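Local coordinates for signal transduction protein TRAP (Staphylococcus aureus, PDB 4AE5) that probably acts as a phosphorylated signal transduction protein that regulates staphylococcal virulence, promoting agr activation, RNAIII synthesis, toxin expression and biofilm formation, at residues F27-S32 against R160-I165. Numbering follows the deposited sequence.
With FMT (formic acid), chain E.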
ATOM      1  N   PHE A  27       3.225  -4.772 -10.866  1.00 20.15           N
ATOM      2  CA  PHE A  27       2.089  -5.559 -10.289  1.00 19.27           C
ATOM      3  C   PHE A  27       0.780  -4.787 -10.580  1.00 18.49           C
ATOM      4  O   PHE A  27       0.585  -3.635 -10.154  1.00 18.09           O
ATOM      5  CB  PHE A  27       2.340  -5.768  -8.790  1.00 18.17           C
ATOM      6  CG  PHE A  27       3.608  -6.579  -8.517  1.00 19.68           C
ATOM      7  CD1 PHE A  27       3.579  -7.971  -8.598  1.00 21.09           C
ATOM      8  CD2 PHE A  27       4.815  -5.951  -8.273  1.00 21.57           C
ATOM      9  CE1 PHE A  27       4.735  -8.743  -8.365  1.00 22.03           C
ATOM     10  CE2 PHE A  27       5.994  -6.713  -8.052  1.00 22.82           C
ATOM     11  CZ  PHE A  27       5.944  -8.101  -8.088  1.00 21.53           C
ATOM     12  N   GLN A  28      -0.098  -5.402 -11.327  1.00 19.08           N
ATOM     13  CA  GLN A  28      -1.330  -4.690 -11.752  1.00 18.35           C
ATOM     14  C   GLN A  28      -2.556  -5.333 -11.100  1.00 18.40           C
ATOM     15  O   GLN A  28      -2.600  -6.586 -10.970  1.00 19.36           O
ATOM     16  CB  GLN A  28      -1.484  -4.781 -13.300  1.00 20.25           C
ATOM     17  CG  GLN A  28      -2.757  -4.049 -13.731  1.00 18.94           C
ATOM     18  CD  GLN A  28      -2.988  -4.001 -15.239  1.00 21.14           C
ATOM     19  OE1 GLN A  28      -2.387  -4.769 -16.013  1.00 20.42           O
ATOM     20  NE2 GLN A  28      -3.945  -3.140 -15.636  1.00 19.81           N
ATOM     21  N   PHE A  29      -3.512  -4.506 -10.619  1.00 18.18           N
ATOM     22  CA  PHE A  29      -4.714  -5.007  -9.964  1.00 18.99           C
ATOM     23  C   PHE A  29      -5.948  -4.211 -10.298  1.00 17.79           C
ATOM     24  O   PHE A  29      -5.838  -3.084 -10.767  1.00 18.74           O
ATOM     25  CB  PHE A  29      -4.587  -4.942  -8.426  1.00 16.75           C
ATOM     26  CG  PHE A  29      -3.358  -5.629  -7.913  1.00 16.52           C
ATOM     27  CD1 PHE A  29      -2.120  -4.961  -7.906  1.00 15.77           C
ATOM     28  CD2 PHE A  29      -3.431  -6.913  -7.430  1.00 17.15           C
ATOM     29  CE1 PHE A  29      -0.956  -5.601  -7.479  1.00 15.87           C
ATOM     30  CE2 PHE A  29      -2.269  -7.556  -6.955  1.00 16.91           C
ATOM     31  CZ  PHE A  29      -1.024  -6.909  -7.017  1.00 17.24           C
ATOM     32  N   SER A  30      -7.112  -4.833 -10.021  1.00 19.73           N
ATOM     33  CA  SER A  30      -8.442  -4.214 -10.244  1.00 21.62           C
ATOM     34  C   SER A  30      -8.994  -3.657  -8.927  1.00 21.57           C
ATOM     35  O   SER A  30      -9.027  -4.395  -7.916  1.00 24.09           O
ATOM     36  CB  SER A  30      -9.420  -5.215 -10.892  1.00 24.46           C
ATOM     37  OG  SER A  30     -10.580  -4.476 -11.271  1.00 34.24           O
ATOM     38  N   ALA A  31      -9.314  -2.354  -8.909  1.00 23.07           N
ATOM     39  CA  ALA A  31      -9.922  -1.698  -7.734  1.00 22.58           C
ATOM     40  C   ALA A  31     -11.340  -1.405  -8.174  1.00 23.51           C
ATOM     41  O   ALA A  31     -11.665  -1.568  -9.359  1.00 21.75           O
ATOM     42  CB  ALA A  31      -9.167  -0.390  -7.313  1.00 21.40           C
ATOM     43  N   SER A  32     -12.201  -0.982  -7.258  1.00 23.24           N
ATOM     44  CA  SER A  32     -13.617  -0.822  -7.638  1.00 25.06           C
ATOM     45  C   SER A  32     -13.816   0.427  -8.427  1.00 25.54           C
ATOM     46  O   SER A  32     -14.814   0.559  -9.167  1.00 26.78           O
ATOM     47  CB  SER A  32     -14.515  -0.801  -6.385  1.00 26.05           C
ATOM     48  OG  SER A  32     -14.111   0.238  -5.525  1.00 24.94           O
ATOM     49  N   ARG A 160      -8.513   1.590  -0.346  1.00 18.94           N
ATOM     50  CA  ARG A 160      -8.775   1.100  -1.698  1.00 19.63           C
ATOM     51  C   ARG A 160      -8.433  -0.358  -1.794  1.00 17.31           C
ATOM     52  O   ARG A 160      -7.228  -0.759  -1.698  1.00 16.72           O
ATOM     53  CB  ARG A 160      -7.921   1.870  -2.728  1.00 20.03           C
ATOM     54  CG  ARG A 160      -8.235   1.380  -4.171  1.00 19.15           C
ATOM     55  CD  ARG A 160      -7.687   2.290  -5.289  1.00 21.79           C
ATOM     56  NE  ARG A 160      -8.443   3.559  -5.503  1.00 20.87           N
ATOM     57  CZ  ARG A 160      -7.919   4.758  -5.242  1.00 22.00           C
ATOM     58  NH1 ARG A 160      -6.626   4.855  -4.801  1.00 21.00           N
ATOM     59  NH2 ARG A 160      -8.632   5.862  -5.460  1.00 23.56           N
ATOM     60  N   TYR A 161      -9.429  -1.198  -2.046  1.00 17.26           N
ATOM     61  CA  TYR A 161      -9.123  -2.657  -2.219  1.00 15.87           C
ATOM     62  C   TYR A 161      -8.592  -2.954  -3.641  1.00 17.93           C
ATOM     63  O   TYR A 161      -9.109  -2.411  -4.610  1.00 17.58           O
ATOM     64  CB  TYR A 161     -10.364  -3.519  -1.991  1.00 18.89           C
ATOM     65  CG  TYR A 161     -10.830  -3.690  -0.564  1.00 19.13           C
ATOM     66  CD1 TYR A 161     -10.221  -3.029   0.509  1.00 20.22           C
ATOM     67  CD2 TYR A 161     -11.933  -4.538  -0.289  1.00 21.54           C
ATOM     68  CE1 TYR A 161     -10.657  -3.237   1.835  1.00 19.92           C
ATOM     69  CE2 TYR A 161     -12.405  -4.719   1.005  1.00 20.39           C
ATOM     70  CZ  TYR A 161     -11.769  -4.090   2.061  1.00 20.49           C
ATOM     71  OH  TYR A 161     -12.246  -4.298   3.343  1.00 20.28           O
ATOM     72  N   LEU A 162      -7.556  -3.789  -3.741  1.00 17.08           N
ATOM     73  CA  LEU A 162      -6.858  -4.196  -4.987  1.00 17.69           C
ATOM     74  C   LEU A 162      -6.996  -5.705  -5.159  1.00 19.02           C
ATOM     75  O   LEU A 162      -6.448  -6.509  -4.363  1.00 18.01           O
ATOM     76  CB  LEU A 162      -5.355  -3.821  -4.957  1.00 18.98           C
ATOM     77  CG  LEU A 162      -4.932  -2.416  -4.563  1.00 18.30           C
ATOM     78  CD1 LEU A 162      -3.406  -2.188  -4.805  1.00 21.51           C
ATOM     79  CD2 LEU A 162      -5.602  -1.290  -5.310  1.00 19.65           C
ATOM     80  N   TYR A 163      -7.791  -6.111  -6.152  1.00 20.11           N
ATOM     81  CA  TYR A 163      -7.989  -7.541  -6.470  1.00 20.50           C
ATOM     82  C   TYR A 163      -7.080  -8.037  -7.618  1.00 22.15           C
ATOM     83  O   TYR A 163      -6.798  -7.286  -8.552  1.00 22.94           O
ATOM     84  CB  TYR A 163      -9.474  -7.850  -6.850  1.00 23.35           C
ATOM     85  CG  TYR A 163     -10.490  -7.480  -5.798  1.00 23.48           C
ATOM     86  CD1 TYR A 163     -10.908  -6.187  -5.679  1.00 22.85           C
ATOM     87  CD2 TYR A 163     -11.006  -8.424  -4.914  1.00 26.68           C
ATOM     88  CE1 TYR A 163     -11.802  -5.793  -4.707  1.00 24.52           C
ATOM     89  CE2 TYR A 163     -11.922  -8.041  -3.942  1.00 25.73           C
ATOM     90  CZ  TYR A 163     -12.290  -6.701  -3.844  1.00 25.40           C
ATOM     91  OH  TYR A 163     -13.266  -6.280  -2.932  1.00 28.93           O
ATOM     92  N   PRO A 164      -6.604  -9.303  -7.558  1.00 24.62           N
ATOM     93  CA  PRO A 164      -5.790  -9.823  -8.676  1.00 26.04           C
ATOM     94  C   PRO A 164      -6.567  -9.903  -9.951  1.00 29.62           C
ATOM     95  O   PRO A 164      -7.822 -10.109  -9.927  1.00 32.02           O
ATOM     96  CB  PRO A 164      -5.488 -11.279  -8.266  1.00 29.57           C
ATOM     97  CG  PRO A 164      -5.602 -11.272  -6.785  1.00 26.64           C
ATOM     98  CD  PRO A 164      -6.783 -10.349  -6.513  1.00 26.89           C
ATOM     99  N   ILE A 165      -5.865  -9.766 -11.063  1.00 29.02           N
ATOM    100  CA  ILE A 165      -6.524  -9.766 -12.370  1.00 35.81           C
ATOM    101  C   ILE A 165      -6.728 -11.234 -12.782  1.00 39.43           C
ATOM    102  O   ILE A 165      -5.785 -12.048 -12.693  1.00 38.24           O
ATOM    103  CB  ILE A 165      -5.671  -9.118 -13.495  1.00 35.51           C
ATOM    104  CG1 ILE A 165      -5.041  -7.768 -13.098  1.00 34.50           C
ATOM    105  CG2 ILE A 165      -6.499  -9.044 -14.770  1.00 37.00           C
ATOM    106  CD1 ILE A 165      -6.068  -6.676 -12.963  1.00 32.64           C
TER
HETATM  107  C   FMT E1000      -3.491   2.221  -4.231  1.00 36.30           C
HETATM  108  O1  FMT E1000      -2.299   2.536  -4.001  1.00 39.57           O
HETATM  109  O2  FMT E1000      -4.351   3.203  -4.583  1.00 33.86           O
HETATM  110  O   HOH W   1      -3.090  -9.245 -10.466  1.00 38.92           O
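Tyr163 N gives its hydrogen to Ser30 O at 2.8 Å, nearly straight at 169°. The return bond runs from Ser30 N to Tyr163 O at 2.9 Å, and the two make Ser30 and Tyr163 an antiparallel hydrogen-bonded pair. They join the short strand 27-30 to the C-terminal strand 158-164 in the closed antiparallel barrel of this protein, where strands 35-41 and 67-73 continue the sheet beyond them. The segments cross steeply, and two residues along from the Ser30–Tyr163 pair, at Gln28 and Ile165, a water takes over: it donates to Gln28 O and accepts from Ile165 N, bridging main chains that have drawn apart. The Ile165 side chain packs beside the bridge, its CG1 set beside its own backbone N (chi1 -47°) and close to Gln28 O, while CD1 lies 3.6 Å from Ser30 N.

At the other end Ala31 CA makes a CH···O contact with Tyr161 O at 3.3 Å. On the barrel-interior side, Phe29 and Leu162 cross at about a right angle, their CB atoms 3.7 Å apart; Tyr163 O sits at the edge of the Phe29 ring, and Tyr68 meets that ring from strand 67-73. Tyr163 turns its own ring edge to Ser30 O, with CD1 the nearest ring atom, and packs edge-to-face with Phe67.

Arg160 runs its CG and CD alongside the methyl of Ala31, then bends at chi3 (-75°). Asp33 holds NE in a salt bridge, which helps fix the guanidinium. A formic acid molecule, probably from the crystallisation liquor, is hydrogen-bonded by Tyr8, Lys115 and Tyr117 as well as by Arg160, whose NH1 donates to its O2 at 2.8 Å, with O2 in the guanidinium plane.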